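Diaminopimelate decarboxylase (PDB 2P3E) probably catalyses the pyridoxal 5'-phosphate-dependent decarboxylation of meso-diaminopimelate to L-lysine, the last step of lysine biosynthesis by the diaminopimelate route. Local coordinates at residues R103-G108 / E123-N128; D118-E123 / K147-A152. One frame throughout, in Å; residues are numbered along the deposited sequence.

Contact 1 of 2, residues R103-G108 / E123-N128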
loop_
_atom_site.group_PDB
_atom_site.type_symbol
_atom_site.label_atom_id
_atom_site.label_comp_id
_atom_site.label_asym_id
_atom_site.label_seq_id
_atom_site.Cartn_x
_atom_site.Cartn_y
_atom_site.Cartn_z
ATOM N N ARG B 103 -28.800 4.911 7.774
ATOM C CA ARG B 103 -27.803 5.990 7.854
ATOM C C ARG B 103 -26.566 5.693 6.973
ATOM O O ARG B 103 -25.517 6.297 7.144
ATOM C CB ARG B 103 -27.380 6.224 9.297
ATOM C CG ARG B 103 -28.543 6.546 10.280
ATOM C CD ARG B 103 -28.061 7.289 11.535
ATOM N NE ARG B 103 -26.916 6.635 12.191
ATOM C CZ ARG B 103 -26.939 6.018 13.381
ATOM N NH1 ARG B 103 -28.070 5.958 14.097
ATOM N NH2 ARG B 103 -25.816 5.473 13.871
ATOM N N ILE B 104 -26.706 4.775 6.019
ATOM C CA ILE B 104 -25.583 4.387 5.157
ATOM C C ILE B 104 -25.791 4.863 3.719
ATOM O O ILE B 104 -26.862 4.627 3.126
ATOM C CB ILE B 104 -25.354 2.851 5.198
ATOM C CG1 ILE B 104 -25.021 2.415 6.631
ATOM C CG2 ILE B 104 -24.305 2.391 4.128
ATOM C CD1 ILE B 104 -24.767 0.912 6.790
ATOM N N VAL B 105 -24.774 5.549 3.176
ATOM C CA VAL B 105 -24.769 5.965 1.775
ATOM C C VAL B 105 -23.562 5.335 1.051
ATOM O O VAL B 105 -22.492 5.186 1.637
ATOM C CB VAL B 105 -24.778 7.517 1.612
ATOM C CG1 VAL B 105 -26.071 8.127 2.206
ATOM C CG2 VAL B 105 -23.536 8.156 2.264
ATOM N N TYR B 106 -23.740 4.981 -0.215
ATOM C CA TYR B 106 -22.749 4.170 -0.908
ATOM C C TYR B 106 -22.253 4.920 -2.142
ATOM O O TYR B 106 -23.008 5.096 -3.105
ATOM C CB TYR B 106 -23.364 2.809 -1.287
ATOM C CG TYR B 106 -22.427 1.690 -1.808
ATOM C CD1 TYR B 106 -22.889 0.373 -1.894
ATOM C CD2 TYR B 106 -21.111 1.937 -2.186
ATOM C CE1 TYR B 106 -22.072 -0.665 -2.367
ATOM C CE2 TYR B 106 -20.287 0.898 -2.664
ATOM C CZ TYR B 106 -20.777 -0.396 -2.747
ATOM O OH TYR B 106 -19.969 -1.439 -3.212
ATOM N N ALA B 107 -20.995 5.354 -2.106
ATOM C CA ALA B 107 -20.397 6.093 -3.227
ATOM C C ALA B 107 -19.356 5.280 -3.996
ATOM O O ALA B 107 -19.122 4.114 -3.716
ATOM C CB ALA B 107 -19.795 7.383 -2.752
ATOM N N GLY B 108 -18.748 5.921 -4.982
ATOM C CA GLY B 108 -17.620 5.337 -5.709
ATOM C C GLY B 108 -18.022 4.433 -6.855
ATOM O O GLY B 108 -19.207 4.129 -7.060
ATOM N N GLU B 123 -31.125 -2.459 2.154
ATOM C CA GLU B 123 -31.971 -1.251 2.133
ATOM C C GLU B 123 -31.226 0.005 2.645
ATOM O O GLU B 123 -31.703 0.718 3.529
ATOM C CB GLU B 123 -33.280 -1.491 2.914
ATOM C CG GLU B 123 -34.175 -2.572 2.307
ATOM C CD GLU B 123 -35.039 -2.087 1.120
ATOM O OE1 GLU B 123 -34.913 -0.926 0.653
ATOM O OE2 GLU B 123 -35.870 -2.882 0.648
ATOM N N ILE B 124 -30.045 0.266 2.085
ATOM C CA ILE B 124 -29.252 1.431 2.514
ATOM C C ILE B 124 -30.009 2.708 2.133
ATOM O O ILE B 124 -30.923 2.651 1.301
ATOM C CB ILE B 124 -27.814 1.424 1.926
ATOM C CG1 ILE B 124 -27.852 1.484 0.394
ATOM C CG2 ILE B 124 -27.027 0.207 2.444
ATOM C CD1 ILE B 124 -26.540 1.923 -0.239
ATOM N N LEU B 125 -29.640 3.837 2.739
ATOM C CA LEU B 125 -30.345 5.104 2.535
ATOM C C LEU B 125 -30.339 5.518 1.063
ATOM O O LEU B 125 -31.392 5.841 0.485
ATOM C CB LEU B 125 -29.750 6.207 3.425
ATOM C CG LEU B 125 -30.428 7.581 3.394
ATOM C CD1 LEU B 125 -31.921 7.513 3.840
ATOM C CD2 LEU B 125 -29.660 8.564 4.267
ATOM N N MET B 126 -29.158 5.460 0.448
ATOM C CA MET B 126 -28.969 6.020 -0.865
ATOM C C MET B 126 -27.692 5.510 -1.536
ATOM O O MET B 126 -26.636 5.459 -0.905
ATOM C CB MET B 126 -28.890 7.537 -0.705
ATOM C CG MET B 126 -28.942 8.360 -1.953
ATOM S SD MET B 126 -29.314 10.047 -1.460
ATOM C CE MET B 126 -27.718 10.742 -0.991
ATOM N N PHE B 127 -27.814 5.146 -2.813
ATOM C CA PHE B 127 -26.669 4.953 -3.705
ATOM C C PHE B 127 -26.311 6.275 -4.397
ATOM O O PHE B 127 -27.165 6.906 -5.059
ATOM C CB PHE B 127 -26.989 3.916 -4.780
ATOM C CG PHE B 127 -27.156 2.524 -4.254
ATOM C CD1 PHE B 127 -26.075 1.647 -4.211
ATOM C CD2 PHE B 127 -28.396 2.097 -3.767
ATOM C CE1 PHE B 127 -26.238 0.346 -3.705
ATOM C CE2 PHE B 127 -28.568 0.801 -3.262
ATOM C CZ PHE B 127 -27.492 -0.071 -3.238
ATOM N N ASN B 128 -25.063 6.704 -4.232
ATOM C CA ASN B 128 -24.534 7.834 -4.993
ATOM C C ASN B 128 -23.910 7.316 -6.276
ATOM O O ASN B 128 -22.793 6.775 -6.286
ATOM C CB ASN B 128 -23.558 8.677 -4.153
ATOM C CG ASN B 128 -24.249 9.356 -2.989
ATOM O OD1 ASN B 128 -25.383 9.835 -3.123
ATOM N ND2 ASN B 128 -23.580 9.411 -1.847
#

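Contact 2 of 2, residues D118-E123 / K147-A152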
loop_
_atom_site.group_PDB
_atom_site.type_symbol
_atom_site.label_atom_id
_atom_site.label_comp_id
_atom_site.label_asym_id
_atom_site.label_seq_id
_atom_site.Cartn_x
_atom_site.Cartn_y
_atom_site.Cartn_z
ATOM N N ASP B 118 -25.877 -6.900 -2.110
ATOM C CA ASP B 118 -25.851 -6.798 -0.655
ATOM C C ASP B 118 -26.392 -5.460 -0.148
ATOM O O ASP B 118 -27.140 -5.415 0.836
ATOM C CB ASP B 118 -24.431 -7.030 -0.136
ATOM C CG ASP B 118 -23.999 -8.489 -0.245
ATOM O OD1 ASP B 118 -24.817 -9.357 -0.638
ATOM O OD2 ASP B 118 -22.827 -8.769 0.066
ATOM N N ALA B 119 -26.009 -4.370 -0.812
ATOM C CA ALA B 119 -26.440 -3.044 -0.382
ATOM C C ALA B 119 -27.935 -2.823 -0.657
ATOM O O ALA B 119 -28.635 -2.253 0.156
ATOM C CB ALA B 119 -25.592 -1.956 -1.048
ATOM N N VAL B 120 -28.409 -3.265 -1.814
ATOM C CA VAL B 120 -29.843 -3.145 -2.143
ATOM C C VAL B 120 -30.637 -3.946 -1.118
ATOM O O VAL B 120 -31.571 -3.433 -0.510
ATOM C CB VAL B 120 -30.145 -3.592 -3.596
ATOM C CG1 VAL B 120 -31.650 -3.736 -3.838
ATOM C CG2 VAL B 120 -29.554 -2.591 -4.578
ATOM N N ASP B 121 -30.222 -5.193 -0.909
ATOM C CA ASP B 121 -30.821 -6.061 0.113
ATOM C C ASP B 121 -30.808 -5.463 1.520
ATOM O O ASP B 121 -31.777 -5.628 2.283
ATOM C CB ASP B 121 -30.123 -7.421 0.112
ATOM C CG ASP B 121 -31.064 -8.541 0.460
ATOM O OD1 ASP B 121 -31.122 -8.896 1.652
ATOM O OD2 ASP B 121 -31.764 -9.041 -0.445
ATOM N N SER B 122 -29.724 -4.753 1.860
ATOM C CA SER B 122 -29.608 -4.109 3.150
ATOM C C SER B 122 -30.506 -2.873 3.264
ATOM O O SER B 122 -30.628 -2.318 4.344
ATOM C CB SER B 122 -28.151 -3.724 3.445
ATOM O OG SER B 122 -27.328 -4.885 3.517
ATOM N N GLU B 123 -31.125 -2.459 2.154
ATOM C CA GLU B 123 -31.971 -1.251 2.133
ATOM C C GLU B 123 -31.226 0.005 2.645
ATOM O O GLU B 123 -31.703 0.718 3.529
ATOM C CB GLU B 123 -33.280 -1.491 2.914
ATOM C CG GLU B 123 -34.175 -2.572 2.307
ATOM C CD GLU B 123 -35.039 -2.087 1.120
ATOM O OE1 GLU B 123 -34.913 -0.926 0.653
ATOM O OE2 GLU B 123 -35.870 -2.882 0.648
ATOM N N LYS B 147 -37.122 -5.316 -4.781
ATOM C CA LYS B 147 -36.902 -4.173 -3.902
ATOM C C LYS B 147 -36.757 -2.904 -4.744
ATOM O O LYS B 147 -36.734 -2.960 -5.974
ATOM C CB LYS B 147 -35.652 -4.381 -3.034
ATOM C CG LYS B 147 -35.823 -5.367 -1.878
ATOM C CD LYS B 147 -34.788 -5.108 -0.790
ATOM C CE LYS B 147 -34.522 -6.318 0.081
ATOM N NZ LYS B 147 -35.741 -7.045 0.517
ATOM N N LYS B 148 -36.687 -1.764 -4.063
ATOM C CA LYS B 148 -36.316 -0.509 -4.702
ATOM C C LYS B 148 -34.910 -0.099 -4.258
ATOM O O LYS B 148 -34.533 -0.317 -3.102
ATOM C CB LYS B 148 -37.298 0.601 -4.319
ATOM C CG LYS B 148 -38.746 0.354 -4.716
ATOM C CD LYS B 148 -38.933 0.269 -6.212
ATOM C CE LYS B 148 -40.423 0.211 -6.577
ATOM N NZ LYS B 148 -40.938 1.594 -6.772
ATOM N N ALA B 149 -34.141 0.472 -5.183
ATOM C CA ALA B 149 -32.859 1.110 -4.847
ATOM C C ALA B 149 -33.042 2.618 -4.873
ATOM O O ALA B 149 -33.454 3.172 -5.883
ATOM C CB ALA B 149 -31.761 0.684 -5.814
ATOM N N ARG B 150 -32.739 3.272 -3.754
ATOM C CA ARG B 150 -32.818 4.723 -3.656
ATOM C C ARG B 150 -31.522 5.338 -4.176
ATOM O O ARG B 150 -30.426 4.929 -3.773
ATOM C CB ARG B 150 -33.067 5.146 -2.210
ATOM C CG ARG B 150 -34.506 4.990 -1.733
ATOM C CD ARG B 150 -34.565 5.147 -0.219
ATOM N NE ARG B 150 -33.817 4.061 0.414
ATOM C CZ ARG B 150 -34.334 2.871 0.715
ATOM N NH1 ARG B 150 -35.614 2.615 0.457
ATOM N NH2 ARG B 150 -33.572 1.934 1.272
ATOM N N ILE B 151 -31.637 6.309 -5.076
ATOM C CA ILE B 151 -30.458 6.870 -5.730
ATOM C C ILE B 151 -30.315 8.401 -5.665
ATOM O O ILE B 151 -31.301 9.161 -5.545
ATOM C CB ILE B 151 -30.363 6.433 -7.226
ATOM C CG1 ILE B 151 -31.527 7.033 -8.017
ATOM C CG2 ILE B 151 -30.293 4.885 -7.367
ATOM C CD1 ILE B 151 -31.201 7.257 -9.493
ATOM N N ALA B 152 -29.053 8.818 -5.759
ATOM C CA ALA B 152 -28.668 10.182 -6.077
ATOM C C ALA B 152 -27.692 10.097 -7.230
ATOM O O ALA B 152 -26.991 9.095 -7.382
ATOM C CB ALA B 152 -27.992 10.824 -4.882
HETATM O O HOH W 1 -32.503 -0.969 -1.395
HETATM O O HOH W 2 -37.340 -1.613 -1.349
#

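Contact 1 of 2, residues R103-G108 / E123-N128
I124 overlaps both the neighbouring strand and the aromatic residue three places on in its own segment. Its CD1 meets CB of Y106 at 3.5 Å, near the plane of the tyrosine ring, and the same methyl sits 3.6 Å above the F127 ring plane, over the ring centre. What brings it there is the first torsion, chi1 62°, which lodges CG1 between the backbone N and the carbonyl carbon, while the other branch, CG2, runs across the I104 side chain at about a right angle and touches its CG2 at 3.9 Å. An alanine here would probably uncover the F127 face and open a gap beside Y106, with I104 CG2 losing its partner. The two aromatic rings are slid apart so far that they hardly overlap, their planes 30° from each other; Y106 CD1 approaches F127 CE1 to 3.8 Å. Past that, Y106 OH is bound by G110 O. Beneath the side chains, strands 104-106 and 126-128 run parallel, V105 bridged to M126 and Y106 to F127. They are the two strands of a right-handed beta-alpha-beta unit of the TIM barrel, with helix 113-121 as the crossover; A119 and V120 of that helix cover F127. Both backbone polar atoms of Y106 are used: its N donates to M126 O (3.0 Å), and its O accepts from N128 N (2.8 Å), the donor tilted 34° from the carbonyl plane. Two residues earlier, I104 O accepts from L125 N at 2.9 Å, in the carbonyl plane. On the other face V105 and M126 point the same way side by side, and V105 also touches E279, a probable cofactor-binding residue.

Contact 2 of 2, residues D118-E123 / K147-A152
E123 and R150 supply the salt bridge of this contact: NH2 of the arginine donates to OE1 of the carboxylate at 3.2 Å, with an N-H...O angle of 146°. The oxygen offers its anti lone pair, the one turned away from OE2, and sits somewhat out of the guanidinium plane, although the two flat groups lie within 30° of coplanar. A bend at chi3 (-64°) brings the guanidinium round to E123, and its rotation is further fixed by bonds from NH2 to I124 O and from NE to L125 O. K147 adds positive charge more loosely, its NZ 4.6 Å from D121 OD2, beyond salt-bridge range.

Two waters extend the polar network. One lies within hydrogen-bonding distance of both V120 O and K148 O, linking the last helical turn to the residue just before strand 149-156, though it cannot serve every acceptor around it at once; the other accepts from K148 N, and its bond to E123 OE2 is doubtful, because that oxygen is modelled too close to K147.

The apolar contacts involve V120, whose two methyls divide the work: CG2 meets A149 CB at 4.1 Å, and CG1 lies against K147 CB as the two side chains slide past each other in opposite directions. The aliphatic part of K147 continues over the helix end, with CE 3.6 Å from D121 O.

At that end S122 N and S122 OG reach D118 O from opposite faces of its plane, and E123, with positive phi, closes a Schellman motif. Here the C-terminal end of barrel helix 113-121 meets the entry to strand 149-156, at the N-terminal rim of an alpha/beta TIM barrel.

In the fold
Contact 1 and contact 2 lie with their centres 8 Å apart in the pyridoxal-binding barrel domain and share E123, the residue where helix 113-121 gives way to the lead into strand 126-129. Along the chain their segments alternate: 103-108, then 118-123 running into 123-128, and finally 147-152. Contact 1 pairs strands 104-106 and 126-129; contact 2 sets the end of the helix between those strands against the start of strand 149-156, the next neighbour in the same parallel sheet, where F127 O probably bonds to A152 N. Contact 1 comes near the probable cofactor site, whereas contact 2 lies away from the annotated sites.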